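Local coordinates for protein geranyl diphosphate synthase small subunit (Antirrhinum majus, PDB 3QKC) that probably serves as the small, modulating partner in a heteromeric synthase that joins dimethylallyl and isopentenyl diphosphates into geranyl diphosphate, at residues T47-L52 / T182-G187; H39-A44 / V74-V79. All coordinates share one frame; numbering follows the deposited sequence.

Interaction 1 (T47-L52 / T182-G187); sequences TSASAL and TLHACG
Ala49 and His184 meet where two helices of the all-helical isoprenyl diphosphate synthase fold run nearly parallel, the short axes of 48-52 and 182-187 approaching to 8.0 Å at 17°. The dense part is a CH-pi contact. Ala49 CB sits 3.6 Å from the centroid of the His184 ring and only 13° off its normal, thus squarely over one face. The same methyl lies 4.0 Å from Leu183 CG. One turn on, backbones meet directly: Ala49 O is 4.0 Å from Gly187 CA, a spacing that leaves no room for a CB on that side of the helix. His184 CG stands anti to its own carbonyl carbon (chi1 -74°), which swings the imidazole along the N-terminal end of helix 48-59. There Ser48 OG arrives at the ring edge, in plane, and is hydrogen-bonded to His184 NE2 at 2.7 Å. As ND1 is bonded to Glu180 O, both ring nitrogens are held and rotation of the ring is fixed. With a leucine in place of His184, Ser48 OG would probably keep just its weak bond to Gln216, Glu180 O would lose the ND1 bond, and Ala49 CB would lose the flat face it rests on. Leu52 CD2 lies 3.7 Å from His184 O, its side chain continuing to Phe208 and Val212 of helix 199-219. The looser side is at Thr47, which is partly exposed: its OG1 passes His184 CE1 at 3.7 Å without bonding. Thr47 is the N-cap of helix 48-59, and its OG1 accepts from Ala49 N at 3.1 Å.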
loop_
_atom_site.group_PDB
_atom_site.type_symbol
_atom_site.label_atom_id
_atom_site.label_comp_id
_atom_site.label_asym_id
_atom_site.label_seq_id
_atom_site.Cartn_x
_atom_site.Cartn_y
_atom_site.Cartn_z
ATOM N N THR A 47 -4.479 5.509 17.359
ATOM C CA THR A 47 -4.058 6.877 17.097
ATOM C C THR A 47 -5.290 7.737 16.983
ATOM O O THR A 47 -6.277 7.320 16.369
ATOM C CB THR A 47 -3.209 7.044 15.820
ATOM O OG1 THR A 47 -3.148 8.440 15.490
ATOM C CG2 THR A 47 -3.820 6.273 14.623
ATOM N N SER A 48 -5.218 8.933 17.571
ATOM C CA SER A 48 -6.301 9.912 17.504
ATOM C C SER A 48 -6.581 10.422 16.081
ATOM O O SER A 48 -7.627 11.035 15.842
ATOM C CB SER A 48 -6.007 11.090 18.433
ATOM O OG SER A 48 -4.777 11.695 18.105
ATOM N N ALA A 49 -5.645 10.167 15.158
ATOM C CA ALA A 49 -5.817 10.456 13.718
ATOM C C ALA A 49 -7.022 9.751 13.114
ATOM O O ALA A 49 -7.692 10.311 12.266
ATOM C CB ALA A 49 -4.534 10.112 12.915
ATOM N N SER A 50 -7.298 8.531 13.568
ATOM C CA SER A 50 -8.495 7.784 13.156
ATOM C C SER A 50 -9.804 8.428 13.591
ATOM O O SER A 50 -10.754 8.504 12.803
ATOM C CB SER A 50 -8.443 6.343 13.665
ATOM O OG SER A 50 -7.279 5.720 13.213
ATOM N N ALA A 51 -9.882 8.870 14.840
ATOM C CA ALA A 51 -11.101 9.564 15.285
ATOM C C ALA A 51 -11.252 10.923 14.607
ATOM O O ALA A 51 -12.369 11.346 14.319
ATOM C CB ALA A 51 -11.135 9.717 16.794
ATOM N N LEU A 52 -10.140 11.623 14.359
ATOM C CA LEU A 52 -10.226 12.919 13.671
ATOM C C LEU A 52 -10.872 12.768 12.281
ATOM O O LEU A 52 -11.664 13.612 11.858
ATOM C CB LEU A 52 -8.857 13.587 13.565
ATOM C CG LEU A 52 -8.740 14.948 12.875
ATOM C CD1 LEU A 52 -9.706 15.972 13.497
ATOM C CD2 LEU A 52 -7.299 15.470 12.892
ATOM N N THR A 182 1.490 13.967 9.630
ATOM C CA THR A 182 0.908 13.624 8.331
ATOM C C THR A 182 -0.265 12.673 8.506
ATOM O O THR A 182 -1.256 12.773 7.774
ATOM C CB THR A 182 1.971 13.062 7.352
ATOM O OG1 THR A 182 3.073 13.982 7.284
ATOM C CG2 THR A 182 1.393 12.908 5.951
ATOM N N LEU A 183 -0.183 11.784 9.491
ATOM C CA LEU A 183 -1.310 10.871 9.756
ATOM C C LEU A 183 -2.589 11.625 10.117
ATOM O O LEU A 183 -3.647 11.333 9.567
ATOM C CB LEU A 183 -0.951 9.823 10.802
ATOM C CG LEU A 183 -1.578 8.422 10.765
ATOM C CD1 LEU A 183 -1.744 7.859 9.380
ATOM C CD2 LEU A 183 -0.713 7.493 11.592
ATOM N N HIS A 184 -2.498 12.624 10.995
ATOM C CA HIS A 184 -3.686 13.419 11.339
ATOM C C HIS A 184 -4.188 14.277 10.149
ATOM O O HIS A 184 -5.400 14.373 9.901
ATOM C CB HIS A 184 -3.407 14.286 12.563
ATOM C CG HIS A 184 -3.373 13.526 13.855
ATOM N ND1 HIS A 184 -2.374 12.629 14.173
ATOM C CD2 HIS A 184 -4.213 13.549 14.923
ATOM C CE1 HIS A 184 -2.605 12.131 15.377
ATOM N NE2 HIS A 184 -3.706 12.680 15.856
ATOM N N ALA A 185 -3.245 14.886 9.426
ATOM C CA ALA A 185 -3.560 15.689 8.250
ATOM C C ALA A 185 -4.399 14.878 7.251
ATOM O O ALA A 185 -5.455 15.325 6.806
ATOM C CB ALA A 185 -2.269 16.200 7.600
ATOM N N CYS A 186 -3.937 13.668 6.955
ATOM C CA CYS A 186 -4.623 12.733 6.078
ATOM C C CYS A 186 -5.996 12.341 6.608
ATOM O O CYS A 186 -6.997 12.341 5.866
ATOM C CB CYS A 186 -3.762 11.491 5.893
ATOM S SG CYS A 186 -4.622 10.121 5.098
ATOM N N GLY A 187 -6.047 11.972 7.879
ATOM C CA GLY A 187 -7.321 11.690 8.521
ATOM C C GLY A 187 -8.316 12.825 8.336
ATOM O O GLY A 187 -9.446 12.607 7.905
#

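Interaction 2 (H39-A44 / V74-V79); sequences HLTFAA and VHLMHV
His75 CG lies anti to its backbone N (chi1 172°), a torsion that extends the imidazole across to Thr41; on the facing helix Thr41 CG2 is likewise anti to N and leans toward the same ring. His75 NE2 donates to Thr41 O over 3.0 Å with an N-H...O angle of 154°. The oxygen lies near the ring plane, whereas the nitrogen is tilted out of the carbonyl plane. This acceptor belongs to the last turn of helix 34-43, where the residue four positions on, Pro45, has no N-H to give, so the histidine takes over an end-of-helix carbonyl. Val79 CG2 lies over one face of His75, offset toward the rim, and touches Ala44 CB at 3.7 Å, just where the chain leaves helical geometry. Val79 CG1 approaches Leu40 O at 3.9 Å. Beside the hydrogen bond, Leu76 CD2 reaches Thr41 CG2 at 3.8 Å; Thr41 OG1 is also close to that methyl, but its hydrogen bond goes back to Met37 O in its own helix. The axes of the short segments pass 9.7 Å apart at 104°, close to perpendicular, and the touching residues Leu40, Thr41 and Ala44 set the C-terminal end of helix 34-43 against the side of helix 68-85. Around this junction, helix 5-24 places Leu21 against His75 and Leu76, while helix 105-126 brings Ile115 to Thr41, Leu76 and Val79.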
loop_
_atom_site.group_PDB
_atom_site.type_symbol
_atom_site.label_atom_id
_atom_site.label_comp_id
_atom_site.label_asym_id
_atom_site.label_seq_id
_atom_site.Cartn_x
_atom_site.Cartn_y
_atom_site.Cartn_z
ATOM N N HIS A 39 -4.460 -10.029 15.039
ATOM C CA HIS A 39 -3.790 -9.736 16.289
ATOM C C HIS A 39 -3.123 -8.342 16.337
ATOM O O HIS A 39 -3.383 -7.564 17.248
ATOM C CB HIS A 39 -2.790 -10.825 16.650
ATOM C CG HIS A 39 -2.141 -10.605 17.979
ATOM N ND1 HIS A 39 -0.849 -10.142 18.111
ATOM C CD2 HIS A 39 -2.620 -10.754 19.239
ATOM C CE1 HIS A 39 -0.556 -10.024 19.395
ATOM N NE2 HIS A 39 -1.614 -10.385 20.099
ATOM N N LEU A 40 -2.286 -8.026 15.358
ATOM C CA LEU A 40 -1.505 -6.774 15.395
ATOM C C LEU A 40 -2.388 -5.538 15.333
ATOM O O LEU A 40 -2.135 -4.567 16.027
ATOM C CB LEU A 40 -0.439 -6.762 14.304
ATOM C CG LEU A 40 0.536 -7.929 14.465
ATOM C CD1 LEU A 40 1.673 -7.825 13.462
ATOM C CD2 LEU A 40 1.075 -7.968 15.888
ATOM N N THR A 41 -3.455 -5.617 14.548
ATOM C CA THR A 41 -4.402 -4.521 14.371
ATOM C C THR A 41 -5.069 -4.100 15.684
ATOM O O THR A 41 -5.121 -2.906 16.002
ATOM C CB THR A 41 -5.457 -4.892 13.299
ATOM O OG1 THR A 41 -4.785 -5.228 12.082
ATOM C CG2 THR A 41 -6.448 -3.756 13.035
ATOM N N PHE A 42 -5.558 -5.072 16.442
ATOM C CA PHE A 42 -6.265 -4.792 17.698
ATOM C C PHE A 42 -5.397 -4.792 18.956
ATOM O O PHE A 42 -5.866 -4.402 20.025
ATOM C CB PHE A 42 -7.463 -5.737 17.859
ATOM C CG PHE A 42 -8.358 -5.755 16.654
ATOM C CD1 PHE A 42 -8.207 -6.731 15.678
ATOM C CD2 PHE A 42 -9.317 -4.780 16.474
ATOM C CE1 PHE A 42 -9.011 -6.727 14.536
ATOM C CE2 PHE A 42 -10.124 -4.770 15.340
ATOM C CZ PHE A 42 -9.971 -5.742 14.374
ATOM N N ALA A 43 -4.144 -5.220 18.838
ATOM C CA ALA A 43 -3.206 -5.081 19.964
ATOM C C ALA A 43 -2.483 -3.729 19.916
ATOM O O ALA A 43 -1.941 -3.272 20.921
ATOM C CB ALA A 43 -2.183 -6.214 19.975
ATOM N N ALA A 44 -2.449 -3.105 18.746
ATOM C CA ALA A 44 -1.661 -1.887 18.576
ATOM C C ALA A 44 -2.282 -0.705 19.332
ATOM O O ALA A 44 -3.504 -0.616 19.419
ATOM C CB ALA A 44 -1.540 -1.565 17.122
ATOM N N VAL A 74 -6.832 4.600 8.067
ATOM C CA VAL A 74 -5.865 5.438 8.789
ATOM C C VAL A 74 -5.251 4.630 9.935
ATOM O O VAL A 74 -4.023 4.618 10.115
ATOM C CB VAL A 74 -6.506 6.748 9.293
ATOM C CG1 VAL A 74 -5.591 7.453 10.300
ATOM C CG2 VAL A 74 -6.845 7.664 8.116
ATOM N N HIS A 75 -6.115 3.948 10.690
ATOM C CA HIS A 75 -5.687 3.113 11.792
ATOM C C HIS A 75 -4.717 2.059 11.300
ATOM O O HIS A 75 -3.681 1.863 11.901
ATOM C CB HIS A 75 -6.878 2.455 12.506
ATOM C CG HIS A 75 -6.476 1.430 13.525
ATOM N ND1 HIS A 75 -5.918 1.762 14.743
ATOM C CD2 HIS A 75 -6.530 0.078 13.499
ATOM C CE1 HIS A 75 -5.658 0.662 15.428
ATOM N NE2 HIS A 75 -6.023 -0.375 14.694
ATOM N N LEU A 76 -5.041 1.413 10.187
ATOM C CA LEU A 76 -4.184 0.373 9.595
ATOM C C LEU A 76 -2.830 0.887 9.097
ATOM O O LEU A 76 -1.803 0.209 9.285
ATOM C CB LEU A 76 -4.929 -0.377 8.472
ATOM C CG LEU A 76 -6.086 -1.299 8.956
ATOM C CD1 LEU A 76 -7.049 -1.589 7.817
ATOM C CD2 LEU A 76 -5.583 -2.618 9.563
ATOM N N MET A 77 -2.793 2.080 8.491
ATOM C CA MET A 77 -1.492 2.626 8.069
ATOM C C MET A 77 -0.623 2.743 9.298
ATOM O O MET A 77 0.552 2.376 9.272
ATOM C CB MET A 77 -1.590 4.002 7.383
ATOM C CG MET A 77 -2.314 4.032 6.043
ATOM S SD MET A 77 -1.740 2.869 4.786
ATOM C CE MET A 77 -3.037 1.625 5.002
ATOM N N HIS A 78 -1.220 3.275 10.364
ATOM C CA HIS A 78 -0.560 3.447 11.648
ATOM C C HIS A 78 -0.062 2.126 12.219
ATOM O O HIS A 78 1.069 2.062 12.733
ATOM C CB HIS A 78 -1.509 4.146 12.632
ATOM C CG HIS A 78 -1.186 3.923 14.089
ATOM N ND1 HIS A 78 -0.181 4.597 14.748
ATOM C CD2 HIS A 78 -1.803 3.160 15.028
ATOM C CE1 HIS A 78 -0.160 4.228 16.017
ATOM N NE2 HIS A 78 -1.143 3.363 16.213
ATOM N N VAL A 79 -0.916 1.098 12.159
ATOM C CA VAL A 79 -0.553 -0.250 12.597
ATOM C C VAL A 79 0.595 -0.786 11.761
ATOM O O VAL A 79 1.538 -1.385 12.307
ATOM C CB VAL A 79 -1.756 -1.249 12.541
ATOM C CG1 VAL A 79 -1.269 -2.710 12.657
ATOM C CG2 VAL A 79 -2.752 -0.951 13.642
#

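In the fold
Interactions 1 and 2 have centres about 13 Å apart, and their segments alternate along the chain (39-44, 47-52, 74-79, 182-187), the first three lying on consecutive helices. Helix 68-85 bridges them: His78 CB packs on Leu183 CD2 at 3.6 Å, His78 CG on Thr47 CG2 at 3.6 Å, and Ser50 OG lies 3.3 Å from His75 N, a packing approach. His78 NE2 also bonds Pro45 O in the turn between 39-44 and 47-52. Interaction 1 lies about 4 Å from the chain centre, interaction 2 about 10 Å. Neither includes a ligand; in catalytic relatives the helix equivalent to 68-85 probably leads into the first aspartate-rich motif.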